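Local coordinates for protein 3-keto-5-aminohexanoate cleavage enzyme (Ralstonia eutropha, PDB 3C6C) that probably cleaves 3-keto-5-aminohexanoate or a related beta-keto acid with the help of a divalent metal ion bound in a TIM barrel, at residues Q49-C54 with K85-R90. Numbering follows the deposited sequence. Where two conformers were deposited one is given.
Sequences QIADAC and KEVVDR
Ala51 points its methyl toward the helix of residues 85-90, where CB lies 3.4 Å from Arg90 CB, a tight carbon-carbon contact, and 3.9 Å from Val87 O. So small a side chain suits the place, because the CA atoms of Ala51 and Val87 come within 5.3 Å of each other. The axes of these short segments pass 8.6 Å apart at a crossing angle of -39°. Deeper in the interface, Ile50 and Val87 meet at roughly a right angle through their branches. Ile50 CG2 and Val87 CG1 each stand anti to their own backbone N (chi1 169° for the valine), which sets these methyls 4.0 Å apart; Ile50 CG2 is equally near Val87 CG2, so it rests against both prongs. At the outer margin Arg90 serves twice. Its aliphatic part flanks Ala51, with CD 4.0 Å from the alanine CB, while the extended run from CG to NE carries the guanidinium to Glu86, one turn earlier. Glu86 OE2 lies in the guanidinium plane and takes both NE and NH2, though NH2 reaches it 27° out of the carboxylate plane. Arg90 NE is 2.8 Å from Glu86 OE2 and is met by that oxygen's anti lone pair. Two N-H groups on one oxygen restrain the guanidinium's rotation beside the apolar seam. Beneath, Val87 packs on Ile67 and Val69, and helices 47-60 and 81-92 lie side by side over parallel barrel strand 64-70, which falls between them in sequence, as in a TIM barrel.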
ATOM      1  N   GLN A  49      37.174  22.959  -7.766  1.00 17.49           N
ATOM      2  CA  GLN A  49      36.423  22.763  -6.505  1.00 16.26           C
ATOM      3  C   GLN A  49      35.454  21.591  -6.650  1.00 16.86           C
ATOM      4  O   GLN A  49      35.231  20.784  -5.722  1.00 16.96           O
ATOM      5  CB  GLN A  49      35.664  24.024  -6.103  1.00 17.35           C
ATOM      6  CG  GLN A  49      36.576  25.130  -5.593  1.00 18.75           C
ATOM      7  CD  GLN A  49      35.934  26.481  -5.603  1.00 22.26           C
ATOM      8  OE1 GLN A  49      34.881  26.680  -6.202  1.00 19.50           O
ATOM      9  NE2 GLN A  49      36.594  27.451  -4.971  1.00 29.12           N
ATOM     10  N   ILE A  50      34.886  21.498  -7.834  1.00 16.49           N
ATOM     11  CA  ILE A  50      33.883  20.446  -8.126  1.00 16.97           C
ATOM     12  C   ILE A  50      34.560  19.077  -8.180  1.00 17.68           C
ATOM     13  O   ILE A  50      34.079  18.123  -7.611  1.00 16.27           O
ATOM     14  CB  ILE A  50      33.095  20.762  -9.427  1.00 16.80           C
ATOM     15  CG1 ILE A  50      32.226  22.001  -9.208  1.00 17.28           C
ATOM     16  CG2 ILE A  50      32.242  19.586  -9.869  1.00 15.22           C
ATOM     17  CD1 ILE A  50      31.591  22.600 -10.438  1.00 17.91           C
ATOM     18  N   ALA A  51      35.719  19.016  -8.828  1.00 17.82           N
ATOM     19  CA  ALA A  51      36.533  17.798  -8.850  1.00 17.71           C
ATOM     20  C   ALA A  51      36.957  17.446  -7.435  1.00 15.71           C
ATOM     21  O   ALA A  51      36.889  16.290  -7.024  1.00 16.99           O
ATOM     22  CB  ALA A  51      37.786  17.935  -9.794  1.00 15.18           C
ATOM     23  N   ASP A  52      37.411  18.449  -6.692  1.00 17.76           N
ATOM     24  CA  ASP A  52      37.871  18.224  -5.313  1.00 16.79           C
ATOM     25  C   ASP A  52      36.736  17.585  -4.496  1.00 17.46           C
ATOM     26  O   ASP A  52      36.954  16.689  -3.683  1.00 20.40           O
ATOM     27  CB  ASP A  52      38.300  19.545  -4.620  1.00 19.45           C
ATOM     28  CG  ASP A  52      39.693  20.032  -5.058  1.00 26.99           C
ATOM     29  OD1 ASP A  52      40.402  19.302  -5.781  1.00 25.91           O
ATOM     30  OD2 ASP A  52      40.050  21.176  -4.671  1.00 24.81           O
ATOM     31  N   ALA A  53      35.515  18.032  -4.767  1.00 16.14           N
ATOM     32  CA  ALA A  53      34.317  17.569  -4.034  1.00 16.00           C
ATOM     33  C   ALA A  53      34.022  16.113  -4.399  1.00 16.95           C
ATOM     34  O   ALA A  53      33.606  15.326  -3.561  1.00 17.84           O
ATOM     35  CB  ALA A  53      33.096  18.478  -4.328  1.00 17.17           C
ATOM     36  N   CYS A  54      34.255  15.754  -5.662  1.00 15.43           N
ATOM     37  CA  CYS A  54      34.076  14.357  -6.106  1.00 15.93           C
ATOM     38  C   CYS A  54      35.046  13.449  -5.388  1.00 18.45           C
ATOM     39  O   CYS A  54      34.708  12.344  -4.982  1.00 17.15           O
ATOM     40  CB  CYS A  54      34.263  14.203  -7.635  1.00 18.22           C
ATOM     41  SG  CYS A  54      33.036  15.071  -8.637  1.00 19.36           S
ATOM     42  N   LYS A  85      34.772  19.017 -19.181  1.00 17.72           N
ATOM     43  CA  LYS A  85      36.021  18.310 -19.528  1.00 16.39           C
ATOM     44  C   LYS A  85      37.095  18.527 -18.467  1.00 18.40           C
ATOM     45  O   LYS A  85      37.830  17.614 -18.092  1.00 16.14           O
ATOM     46  CB  LYS A  85      36.513  18.698 -20.933  1.00 19.79           C
ATOM     47  CG  LYS A  85      37.814  18.009 -21.360  1.00 23.72           C
ATOM     48  CD  LYS A  85      37.622  16.528 -21.574  1.00 24.79           C
ATOM     49  CE  LYS A  85      38.646  15.950 -22.570  1.00 25.46           C
ATOM     50  NZ  LYS A  85      40.065  16.136 -22.176  1.00 22.22           N
ATOM     51  N   GLU A  86      37.169  19.739 -17.952  1.00 15.72           N
ATOM     52  CA  GLU A  86      38.162  20.064 -16.919  1.00 16.37           C
ATOM     53  C   GLU A  86      37.858  19.263 -15.649  1.00 16.71           C
ATOM     54  O   GLU A  86      38.755  18.710 -15.011  1.00 18.43           O
ATOM     55  CB  GLU A  86      38.205  21.567 -16.593  1.00 16.90           C
ATOM     56  CG  GLU A  86      39.288  21.886 -15.560  1.00 15.50           C
ATOM     57  CD  GLU A  86      39.382  23.330 -15.164  1.00 18.89           C
ATOM     58  OE1 GLU A  86      38.854  24.194 -15.901  1.00 20.09           O
ATOM     59  OE2 GLU A  86      39.972  23.585 -14.085  1.00 22.44           O
ATOM     60  N   VAL A  87      36.574  19.174 -15.308  1.00 18.49           N
ATOM     61  CA  VAL A  87      36.198  18.443 -14.084  1.00 15.57           C
ATOM     62  C   VAL A  87      36.608  16.976 -14.220  1.00 16.99           C
ATOM     63  O   VAL A  87      37.251  16.417 -13.341  1.00 16.33           O
ATOM     64  CB  VAL A  87      34.688  18.527 -13.718  1.00 18.56           C
ATOM     65  CG1 VAL A  87      34.349  17.496 -12.590  1.00 16.80           C
ATOM     66  CG2 VAL A  87      34.311  19.977 -13.278  1.00 17.94           C
ATOM     67  N   VAL A  88      36.267  16.375 -15.344  1.00 16.28           N
ATOM     68  CA  VAL A  88      36.491  14.936 -15.555  0.50 17.72           C
ATOM     69  C   VAL A  88      37.990  14.639 -15.628  1.00 16.99           C
ATOM     70  O   VAL A  88      38.478  13.637 -15.094  1.00 18.26           O
ATOM     71  CB  VAL A  88      35.743  14.425 -16.810  0.50 18.45           C
ATOM     72  CG1 VAL A  88      36.264  13.075 -17.255  0.50 21.86           C
ATOM     73  CG2 VAL A  88      34.224  14.370 -16.530  0.50 18.46           C
ATOM     74  N   ASP A  89      38.714  15.562 -16.266  1.00 17.39           N
ATOM     75  CA  ASP A  89      40.174  15.436 -16.385  1.00 18.13           C
ATOM     76  C   ASP A  89      40.826  15.483 -14.999  1.00 18.09           C
ATOM     77  O   ASP A  89      41.732  14.708 -14.698  1.00 16.72           O
ATOM     78  CB  ASP A  89      40.783  16.493 -17.309  1.00 18.07           C
ATOM     79  CG  ASP A  89      40.473  16.242 -18.789  1.00 22.64           C
ATOM     80  OD1 ASP A  89      39.959  15.145 -19.127  1.00 23.40           O
ATOM     81  OD2 ASP A  89      40.751  17.158 -19.612  1.00 21.17           O
ATOM     82  N   ARG A  90      40.340  16.392 -14.167  1.00 17.83           N
ATOM     83  CA  ARG A  90      40.824  16.522 -12.780  1.00 16.31           C
ATOM     84  C   ARG A  90      40.535  15.289 -11.932  1.00 18.09           C
ATOM     85  O   ARG A  90      41.401  14.812 -11.214  1.00 19.00           O
ATOM     86  CB  ARG A  90      40.305  17.790 -12.072  1.00 18.13           C
ATOM     87  CG  ARG A  90      40.866  19.089 -12.638  1.00 19.87           C
ATOM     88  CD  ARG A  90      40.366  20.263 -11.855  1.00 20.30           C
ATOM     89  NE  ARG A  90      40.849  21.510 -12.403  1.00 18.77           N
ATOM     90  CZ  ARG A  90      42.005  22.068 -12.041  1.00 22.99           C
ATOM     91  NH1 ARG A  90      42.769  21.474 -11.143  1.00 28.89           N
ATOM     92  NH2 ARG A  90      42.390  23.211 -12.558  1.00 23.96           N
TER